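Local structure of putative NADPH:quinone reductase (Bacillus thuringiensis, 3GMS) at residues P92-G97 with H270-V275; A123-N128 with L296-V301; D225-A230 with I248-A253. The protein probably reduces quinones with NADPH, as a member of the medium-chain dehydrogenase/reductase superfamily, though its function has not been established. All blocks are in the same frame, centred on the assembly; numbering follows the deposited sequence.

Contact 1. Residues P92-G97 with H270-V275; sequences PLRGEG and HWNDEV
Arg94 lays its guanidinium flat against the side chain of Asn272. The two flat groups are stacked, their planes only 10° apart, and the side chains run past each other in opposite directions. Asn272 CB sits over the centre of the guanidinium, 3.6 Å from Arg94 CZ, while Asn272 ND2 lies 3.6 Å from Arg94 CD, further back along the arginine. A bend at chi3 (55°) in an otherwise extended chain brings the guanidinium over the asparagine. At its end, Arg94 NH2 makes a weak, strongly bent hydrogen bond of 3.2 Å to the backbone Asn272 O, and a long salt bridge of 3.7 Å to Asp273 OD1, whose carboxylate is steeply tilted against the guanidinium. Water 1, in the guanidinium plane at its edge, accepts from Arg94 NH1 at 2.9 Å and donates to Asn272 O and Val275 O, so Asn272 O is linked to the arginine both directly, by the weak bond, and through the water. The Asn272 amide is held by other residues: ND2 bonds to Tyr126 OH, and OD1 takes Trp280 NE1. Arg94 also makes cation-pi contacts with Phe109 and Trp280. The contact thus bridges two parts of the protein, joining the loop after strand 89-92, in the GroES-like part, to helix 268-274, in the Rossmann-type zinc-binding-dehydrogenase region, with helix 277-292 packing on Leu93 and Trp271.

Contact 2. Residues A123-N128 with L296-V301; sequences AQMYIN and LRFMKV
Gln124 NE2 is gripped by two backbone carbonyls: Met299 O across the contact and Phe120 O, its stronger partner, just upstream in its own part of the chain. The bond to Met299 O is 3.3 Å long and fairly straight (161° at the hydrogen). It arrives in the carbonyl plane on a lone pair, and the acceptor lies nearly in the amide plane of Gln124, so two bonds fix the rotation of this largely buried amide. The glutamine reaches over because its chain runs extended beyond CG (chi2 177°), carrying the amide to the backbone of Met299 and setting OE1 3.7 Å from Phe298 CB.

Phe298 slides past Gln124 in the opposite direction, with Gln124 CB 3.8 Å from ring atom CD2. The backbone Gln124 O stands over one face of the ring, 4.0 Å above its plane and shifted toward the rim. Met125 comes in at the ring's edge: its SD lies in the ring plane, 3.8 Å from Phe298 CZ and 5.0 Å from the ring centroid, a Met-aromatic contact of the edge-on kind. The Met125 methyl, CE, follows at 3.9 Å from Phe298 CE2.

Around this pair, helix 277-292 packs on both Met125 and Phe298 through Val291, and Leu160 of helix 156-168 touches Phe298. Gln124 rests on Lys326 and Phe328 of strand 326-330. The contact therefore joins the lead-in to helix 127-139 with the loop that runs from helix 277-292 into strand 301-306.

Contact 3. Residues D225-A230 with I248-A253; sequences DGNELA and IQVNWA
Asn227 reaches from its helix to Asn251 N, passing Val250 CB on the way. Its CB sets off across the line to 248-253 rather than straight at it; with CG anti to the carbonyl carbon (chi1 -72°), the amide then swings nearer. CG comes within 3.6 Å of Asn251 N. Beyond it, OD1 accepts the hydrogen bond from Asn251 N, 2.8 Å long and reasonably straight at 155°, on a lone pair in the carbonyl plane. The same oxygen is pressed close to Val250 CB, 3.2 Å away. On the other branch, Asn227 ND2 passes 4.0 Å from Asn251 CB and donates to water 2, which in turn donates to Gln249 O. One amide thus holds two successive peptides, one directly and one through water.

Val250 packs beside this bond. Its CG1 meets Gly226 CA at 3.9 Å, so the glycine backbone lets the valine lie close against the helix. Its CG2 turns the other way, over the centre of the Trp252 ring and 3.4 Å above the plane. Asn251 is the centre of an inverse gamma turn, closed by a weak Trp252 N to Val250 O bond, and it N-caps helix 252-257 with a weak bond from Glu254 N to its OD1.

This is packing within the Rossmann-type domain. Helix 223-231 links the neighbouring parallel strands 214-219 and 237-241 in a beta-alpha-beta crossover; Val250 touches Asp219 and Phe239 of those strands, while Ile255 of helix 252-257 packs on Asn227, Val250 and Ala230.

Contacts 1 and 2 are neighbours, with centres about 18 Å apart, and share Tyr126 of contact 2: besides its hydrogen bond to Asn272, its CG packs 3.6 Å from Leu93 CD1. Their segments alternate along the chain; contact 1 joins the GroES-like loop to helix 268-274, while contact 2 joins the start of helix 127-139 to the loop before strand 301-306. Contact 3 stands apart within the Rossmann-type domain, its centre about 28 Å from each of the others; its nearest atoms are about 12 Å from contact 1 and about 16 Å from contact 2. In relatives the cofactor binds in the cleft between the two domains, but none of these contacts can be assigned to that site.

Contact 1. Residues P92-G97 with H270-V275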
loop_
_atom_site.group_PDB
_atom_site.type_symbol
_atom_site.label_atom_id
_atom_site.label_comp_id
_atom_site.label_asym_id
_atom_site.label_seq_id
_atom_site.Cartn_x
_atom_site.Cartn_y
_atom_site.Cartn_z
ATOM N N PRO A 92 13.881 3.793 4.193
ATOM C CA PRO A 92 13.820 4.951 5.117
ATOM C C PRO A 92 12.391 5.541 5.229
ATOM O O PRO A 92 12.038 6.485 4.506
ATOM C CB PRO A 92 14.782 5.918 4.478
ATOM C CG PRO A 92 14.688 5.652 2.980
ATOM C CD PRO A 92 14.372 4.180 2.838
ATOM N N LEU A 93 11.573 4.960 6.089
ATOM C CA LEU A 93 10.120 5.223 6.055
ATOM C C LEU A 93 9.736 6.254 7.107
ATOM O O LEU A 93 10.527 6.538 7.998
ATOM C CB LEU A 93 9.349 3.911 6.225
ATOM C CG LEU A 93 9.751 2.764 5.294
ATOM C CD1 LEU A 93 8.990 1.462 5.593
ATOM C CD2 LEU A 93 9.522 3.169 3.807
ATOM N N ARG A 94 8.542 6.830 6.964
ATOM C CA ARG A 94 7.936 7.761 7.950
ATOM C C ARG A 94 8.797 8.979 8.204
ATOM O O ARG A 94 8.858 9.495 9.345
ATOM C CB ARG A 94 7.634 7.013 9.269
ATOM C CG ARG A 94 6.728 5.821 9.076
ATOM C CD ARG A 94 6.458 4.980 10.338
ATOM N NE ARG A 94 5.917 5.770 11.456
ATOM C CZ ARG A 94 5.598 5.229 12.628
ATOM N NH1 ARG A 94 5.700 3.909 12.791
ATOM N NH2 ARG A 94 5.172 6.002 13.624
ATOM N N GLY A 95 9.475 9.432 7.159
ATOM C CA GLY A 95 10.296 10.642 7.215
ATOM C C GLY A 95 9.950 11.462 5.996
ATOM O O GLY A 95 8.761 11.725 5.711
ATOM N N GLU A 96 10.979 11.872 5.269
ATOM C CA GLU A 96 10.777 12.683 4.080
ATOM C C GLU A 96 10.186 11.909 2.917
ATOM O O GLU A 96 10.269 10.687 2.859
ATOM C CB GLU A 96 12.092 13.308 3.618
ATOM C CG GLU A 96 12.654 14.264 4.653
ATOM C CD GLU A 96 14.000 14.794 4.245
ATOM O OE1 GLU A 96 14.797 14.037 3.652
ATOM O OE2 GLU A 96 14.247 15.985 4.535
ATOM N N GLY A 97 9.637 12.661 1.954
ATOM C CA GLY A 97 9.188 12.060 0.699
ATOM C C GLY A 97 10.275 11.298 0.006
ATOM O O GLY A 97 11.442 11.703 -0.007
ATOM N N HIS A 270 -2.737 5.949 10.922
ATOM C CA HIS A 270 -3.154 5.779 12.299
ATOM C C HIS A 270 -2.500 4.584 12.941
ATOM O O HIS A 270 -1.979 4.703 14.039
ATOM C CB HIS A 270 -4.678 5.671 12.345
ATOM C CG HIS A 270 -5.344 6.927 11.881
ATOM N ND1 HIS A 270 -4.862 8.181 12.204
ATOM C CD2 HIS A 270 -6.422 7.129 11.096
ATOM C CE1 HIS A 270 -5.645 9.104 11.668
ATOM N NE2 HIS A 270 -6.586 8.485 10.976
ATOM N N TRP A 271 -2.511 3.444 12.249
ATOM C CA TRP A 271 -1.878 2.236 12.815
ATOM C C TRP A 271 -0.421 2.492 13.252
ATOM O O TRP A 271 0.008 2.101 14.365
ATOM C CB TRP A 271 -1.932 1.073 11.848
ATOM C CG TRP A 271 -1.455 -0.206 12.544
ATOM C CD1 TRP A 271 -2.160 -0.947 13.429
ATOM C CD2 TRP A 271 -0.157 -0.821 12.429
ATOM N NE1 TRP A 271 -1.391 -2.036 13.855
ATOM C CE2 TRP A 271 -0.164 -1.975 13.258
ATOM C CE3 TRP A 271 0.997 -0.527 11.687
ATOM C CZ2 TRP A 271 0.952 -2.826 13.381
ATOM C CZ3 TRP A 271 2.099 -1.390 11.777
ATOM C CH2 TRP A 271 2.065 -2.525 12.635
ATOM N N ASN A 272 0.343 3.132 12.371
ATOM C CA ASN A 272 1.719 3.562 12.673
ATOM C C ASN A 272 1.850 4.261 14.022
ATOM O O ASN A 272 2.849 4.069 14.715
ATOM C CB ASN A 272 2.246 4.508 11.588
ATOM C CG ASN A 272 2.650 3.787 10.294
ATOM O OD1 ASN A 272 2.610 2.562 10.200
ATOM N ND2 ASN A 272 3.049 4.571 9.287
ATOM N N ASP A 273 0.861 5.072 14.391
ATOM C CA ASP A 273 0.908 5.813 15.652
ATOM C C ASP A 273 0.327 5.055 16.836
ATOM O O ASP A 273 0.509 5.520 17.950
ATOM C CB ASP A 273 0.169 7.143 15.520
ATOM C CG ASP A 273 0.938 8.167 14.690
ATOM O OD1 ASP A 273 2.147 8.005 14.479
ATOM O OD2 ASP A 273 0.315 9.159 14.259
ATOM N N GLU A 274 -0.368 3.931 16.583
ATOM C CA GLU A 274 -1.064 3.111 17.586
ATOM C C GLU A 274 -0.201 1.987 18.127
ATOM O O GLU A 274 -0.560 1.301 19.118
ATOM C CB GLU A 274 -2.337 2.554 16.959
ATOM C CG GLU A 274 -3.378 3.672 16.818
ATOM C CD GLU A 274 -4.618 3.294 15.977
ATOM O OE1 GLU A 274 -4.756 2.152 15.488
ATOM O OE2 GLU A 274 -5.479 4.185 15.861
ATOM N N VAL A 275 0.941 1.798 17.485
ATOM C CA VAL A 275 1.872 0.740 17.921
ATOM C C VAL A 275 3.238 1.333 18.226
ATOM O O VAL A 275 3.593 2.399 17.714
ATOM C CB VAL A 275 1.971 -0.413 16.870
ATOM C CG1 VAL A 275 0.618 -1.005 16.643
ATOM C CG2 VAL A 275 2.614 0.082 15.540
HETATM O O HOH W 1 5.357 2.971 15.519
#

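Contact 2. Residues A123-N128 with L296-V301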
loop_
_atom_site.group_PDB
_atom_site.type_symbol
_atom_site.label_atom_id
_atom_site.label_comp_id
_atom_site.label_asym_id
_atom_site.label_seq_id
_atom_site.Cartn_x
_atom_site.Cartn_y
_atom_site.Cartn_z
ATOM N N ALA A 123 11.462 -2.475 -2.389
ATOM C CA ALA A 123 10.814 -1.206 -2.640
ATOM C C ALA A 123 9.272 -1.282 -2.531
ATOM O O ALA A 123 8.580 -0.248 -2.642
ATOM C CB ALA A 123 11.249 -0.691 -4.034
ATOM N N GLN A 124 8.736 -2.499 -2.405
ATOM C CA GLN A 124 7.290 -2.734 -2.342
ATOM C C GLN A 124 6.836 -3.270 -0.996
ATOM O O GLN A 124 5.645 -3.644 -0.820
ATOM C CB GLN A 124 6.848 -3.696 -3.458
ATOM C CG GLN A 124 7.043 -3.188 -4.877
ATOM C CD GLN A 124 6.637 -4.273 -5.849
ATOM O OE1 GLN A 124 5.455 -4.501 -6.053
ATOM N NE2 GLN A 124 7.606 -5.013 -6.355
ATOM N N MET A 125 7.752 -3.246 -0.011
ATOM C CA MET A 125 7.527 -3.937 1.265
ATOM C C MET A 125 6.544 -3.246 2.235
ATOM O O MET A 125 6.001 -3.899 3.121
ATOM C CB MET A 125 8.873 -4.163 1.980
ATOM C CG MET A 125 8.870 -5.092 3.253
ATOM S SD MET A 125 8.725 -6.878 2.861
ATOM C CE MET A 125 10.185 -7.104 1.911
ATOM N N TYR A 126 6.331 -1.944 2.058
ATOM C CA TYR A 126 5.643 -1.139 3.067
ATOM C C TYR A 126 4.148 -1.041 2.845
ATOM O O TYR A 126 3.378 -1.691 3.505
ATOM C CB TYR A 126 6.294 0.235 3.130
ATOM C CG TYR A 126 5.686 1.260 4.086
ATOM C CD1 TYR A 126 5.008 0.882 5.275
ATOM C CD2 TYR A 126 5.867 2.618 3.818
ATOM C CE1 TYR A 126 4.495 1.864 6.135
ATOM C CE2 TYR A 126 5.373 3.605 4.669
ATOM C CZ TYR A 126 4.692 3.212 5.828
ATOM O OH TYR A 126 4.193 4.181 6.675
ATOM N N ILE A 127 3.711 -0.244 1.886
ATOM C CA ILE A 127 2.330 0.180 1.914
ATOM C C ILE A 127 1.297 -0.953 1.757
ATOM O O ILE A 127 0.434 -1.105 2.610
ATOM C CB ILE A 127 2.075 1.301 0.832
ATOM C CG1 ILE A 127 2.861 2.579 1.211
ATOM C CG2 ILE A 127 0.596 1.647 0.770
ATOM C CD1 ILE A 127 2.381 3.245 2.485
ATOM N N ASN A 128 1.385 -1.708 0.673
ATOM C CA ASN A 128 0.445 -2.801 0.446
ATOM C C ASN A 128 0.604 -4.000 1.417
ATOM O O ASN A 128 -0.437 -4.459 1.952
ATOM C CB ASN A 128 0.430 -3.205 -1.034
ATOM C CG ASN A 128 -0.083 -2.081 -1.897
ATOM O OD1 ASN A 128 -1.044 -1.430 -1.506
ATOM N ND2 ASN A 128 0.581 -1.797 -3.018
ATOM N N LEU A 296 5.117 -15.000 0.489
ATOM C CA LEU A 296 4.615 -13.751 -0.032
ATOM C C LEU A 296 5.471 -13.267 -1.218
ATOM O O LEU A 296 6.679 -13.174 -1.095
ATOM C CB LEU A 296 4.687 -12.740 1.098
ATOM C CG LEU A 296 3.722 -11.570 1.110
ATOM C CD1 LEU A 296 2.264 -12.005 0.943
ATOM C CD2 LEU A 296 3.936 -10.815 2.436
ATOM N N ARG A 297 4.848 -12.954 -2.346
ATOM C CA ARG A 297 5.579 -12.443 -3.496
ATOM C C ARG A 297 4.906 -11.179 -4.003
ATOM O O ARG A 297 3.678 -11.054 -3.931
ATOM C CB ARG A 297 5.596 -13.473 -4.637
ATOM C CG ARG A 297 6.332 -14.774 -4.292
ATOM C CD ARG A 297 6.268 -15.723 -5.477
ATOM N NE ARG A 297 4.945 -16.345 -5.551
ATOM C CZ ARG A 297 4.387 -16.809 -6.668
ATOM N NH1 ARG A 297 5.030 -16.729 -7.830
ATOM N NH2 ARG A 297 3.183 -17.369 -6.620
ATOM N N PHE A 298 5.707 -10.236 -4.501
ATOM C CA PHE A 298 5.133 -8.935 -4.864
ATOM C C PHE A 298 4.957 -8.871 -6.362
ATOM O O PHE A 298 5.239 -9.865 -7.057
ATOM C CB PHE A 298 5.951 -7.755 -4.291
ATOM C CG PHE A 298 6.089 -7.769 -2.792
ATOM C CD1 PHE A 298 5.074 -8.274 -1.972
ATOM C CD2 PHE A 298 7.240 -7.256 -2.185
ATOM C CE1 PHE A 298 5.208 -8.309 -0.571
ATOM C CE2 PHE A 298 7.365 -7.251 -0.801
ATOM C CZ PHE A 298 6.331 -7.787 0.023
ATOM N N MET A 299 4.488 -7.720 -6.858
ATOM C CA MET A 299 4.232 -7.561 -8.287
ATOM C C MET A 299 5.518 -7.549 -9.119
ATOM O O MET A 299 6.554 -7.088 -8.692
ATOM C CB MET A 299 3.409 -6.298 -8.557
ATOM C CG MET A 299 2.158 -6.153 -7.720
ATOM S SD MET A 299 0.779 -7.195 -8.280
ATOM C CE MET A 299 0.859 -6.942 -10.056
ATOM N N LYS A 300 5.435 -8.078 -10.330
ATOM C CA LYS A 300 6.594 -8.032 -11.227
ATOM C C LYS A 300 6.829 -6.567 -11.674
ATOM O O LYS A 300 5.950 -5.697 -11.539
ATOM C CB LYS A 300 6.345 -8.952 -12.430
ATOM C CG LYS A 300 4.980 -8.727 -13.035
ATOM C CD LYS A 300 4.557 -9.873 -13.939
ATOM C CE LYS A 300 3.467 -9.412 -14.890
ATOM N NZ LYS A 300 3.149 -10.522 -15.806
ATOM N N VAL A 301 8.019 -6.270 -12.173
ATOM C CA VAL A 301 8.294 -4.948 -12.673
ATOM C C VAL A 301 7.627 -4.687 -14.030
ATOM O O VAL A 301 7.906 -5.413 -15.005
ATOM C CB VAL A 301 9.822 -4.725 -12.820
ATOM C CG1 VAL A 301 10.117 -3.309 -13.214
ATOM C CG2 VAL A 301 10.523 -5.033 -11.474
#

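Contact 3. Residues D225-A230 with I248-A253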
loop_
_atom_site.group_PDB
_atom_site.type_symbol
_atom_site.label_atom_id
_atom_site.label_comp_id
_atom_site.label_asym_id
_atom_site.label_seq_id
_atom_site.Cartn_x
_atom_site.Cartn_y
_atom_site.Cartn_z
ATOM N N ASP A 225 -20.923 0.144 -4.924
ATOM C CA ASP A 225 -20.074 -1.060 -4.836
ATOM C C ASP A 225 -19.771 -1.379 -3.374
ATOM O O ASP A 225 -19.911 -2.514 -2.944
ATOM C CB ASP A 225 -18.718 -0.866 -5.573
ATOM C CG ASP A 225 -18.858 -0.748 -7.079
ATOM O OD1 ASP A 225 -18.947 -1.792 -7.748
ATOM O OD2 ASP A 225 -18.866 0.386 -7.593
ATOM N N GLY A 226 -19.298 -0.388 -2.610
ATOM C CA GLY A 226 -19.064 -0.648 -1.189
ATOM C C GLY A 226 -20.314 -1.072 -0.405
ATOM O O GLY A 226 -20.259 -1.954 0.476
ATOM N N ASN A 227 -21.441 -0.425 -0.692
ATOM C CA ASN A 227 -22.707 -0.711 0.011
ATOM C C ASN A 227 -23.122 -2.142 -0.252
ATOM O O ASN A 227 -23.486 -2.872 0.664
ATOM C CB ASN A 227 -23.824 0.236 -0.458
ATOM C CG ASN A 227 -23.629 1.648 0.037
ATOM O OD1 ASN A 227 -23.036 1.862 1.102
ATOM N ND2 ASN A 227 -24.108 2.618 -0.722
ATOM N N GLU A 228 -23.013 -2.554 -1.512
ATOM C CA GLU A 228 -23.334 -3.937 -1.831
ATOM C C GLU A 228 -22.362 -4.905 -1.150
ATOM O O GLU A 228 -22.770 -5.957 -0.676
ATOM C CB GLU A 228 -23.395 -4.163 -3.339
ATOM C CG GLU A 228 -23.782 -5.614 -3.670
ATOM C CD GLU A 228 -24.315 -5.767 -5.066
ATOM O OE1 GLU A 228 -24.594 -6.917 -5.459
ATOM O OE2 GLU A 228 -24.440 -4.733 -5.764
ATOM N N LEU A 229 -21.078 -4.528 -1.029
ATOM C CA LEU A 229 -20.128 -5.385 -0.322
ATOM C C LEU A 229 -20.476 -5.554 1.172
ATOM O O LEU A 229 -20.364 -6.659 1.733
ATOM C CB LEU A 229 -18.688 -4.868 -0.473
ATOM C CG LEU A 229 -17.551 -5.888 -0.259
ATOM C CD1 LEU A 229 -17.426 -6.880 -1.461
ATOM C CD2 LEU A 229 -16.223 -5.129 -0.056
ATOM N N ALA A 230 -20.875 -4.459 1.817
ATOM C CA ALA A 230 -21.261 -4.493 3.233
ATOM C C ALA A 230 -22.508 -5.369 3.405
ATOM O O ALA A 230 -22.603 -6.162 4.312
ATOM C CB ALA A 230 -21.553 -3.085 3.730
ATOM N N ILE A 248 -16.981 8.380 -3.549
ATOM C CA ILE A 248 -18.305 8.461 -2.914
ATOM C C ILE A 248 -18.341 7.628 -1.633
ATOM O O ILE A 248 -18.054 6.420 -1.649
ATOM C CB ILE A 248 -19.432 7.928 -3.871
ATOM C CG1 ILE A 248 -19.573 8.819 -5.112
ATOM C CG2 ILE A 248 -20.795 7.799 -3.150
ATOM C CD1 ILE A 248 -20.294 8.131 -6.236
ATOM N N GLN A 249 -18.685 8.277 -0.523
ATOM C CA GLN A 249 -18.815 7.603 0.768
ATOM C C GLN A 249 -19.855 6.497 0.688
ATOM O O GLN A 249 -20.883 6.661 0.020
ATOM C CB GLN A 249 -19.295 8.602 1.832
ATOM C CG GLN A 249 -18.218 9.279 2.741
ATOM C CD GLN A 249 -16.876 8.572 2.727
ATOM O OE1 GLN A 249 -15.949 9.044 2.078
ATOM N NE2 GLN A 249 -16.763 7.442 3.430
ATOM N N VAL A 250 -19.611 5.373 1.356
ATOM C CA VAL A 250 -20.678 4.381 1.544
ATOM C C VAL A 250 -21.771 4.954 2.437
ATOM O O VAL A 250 -21.551 5.929 3.168
ATOM C CB VAL A 250 -20.200 3.011 2.125
ATOM C CG1 VAL A 250 -19.141 2.375 1.236
ATOM C CG2 VAL A 250 -19.683 3.127 3.584
ATOM N N ASN A 251 -22.944 4.338 2.377
ATOM C CA ASN A 251 -24.040 4.703 3.252
ATOM C C ASN A 251 -23.844 4.096 4.651
ATOM O O ASN A 251 -24.465 3.102 5.021
ATOM C CB ASN A 251 -25.370 4.284 2.634
ATOM C CG ASN A 251 -26.547 5.053 3.204
ATOM O OD1 ASN A 251 -26.523 5.523 4.349
ATOM N ND2 ASN A 251 -27.598 5.175 2.405
ATOM N N TRP A 252 -22.976 4.737 5.438
ATOM C CA TRP A 252 -22.647 4.288 6.784
ATOM C C TRP A 252 -23.861 3.986 7.669
ATOM O O TRP A 252 -23.883 2.986 8.397
ATOM C CB TRP A 252 -21.718 5.316 7.500
ATOM C CG TRP A 252 -20.389 5.572 6.806
ATOM C CD1 TRP A 252 -20.045 6.683 6.108
ATOM C CD2 TRP A 252 -19.245 4.693 6.744
ATOM N NE1 TRP A 252 -18.777 6.554 5.598
ATOM C CE2 TRP A 252 -18.257 5.348 5.982
ATOM C CE3 TRP A 252 -18.961 3.423 7.266
ATOM C CZ2 TRP A 252 -17.008 4.772 5.709
ATOM C CZ3 TRP A 252 -17.708 2.848 6.999
ATOM C CH2 TRP A 252 -16.745 3.531 6.233
ATOM N N ALA A 253 -24.857 4.868 7.634
ATOM C CA ALA A 253 -26.053 4.693 8.477
ATOM C C ALA A 253 -26.835 3.404 8.154
ATOM O O ALA A 253 -27.213 2.637 9.060
ATOM C CB ALA A 253 -26.971 5.941 8.385
HETATM O O HOH W 2 -23.467 5.475 -0.415
#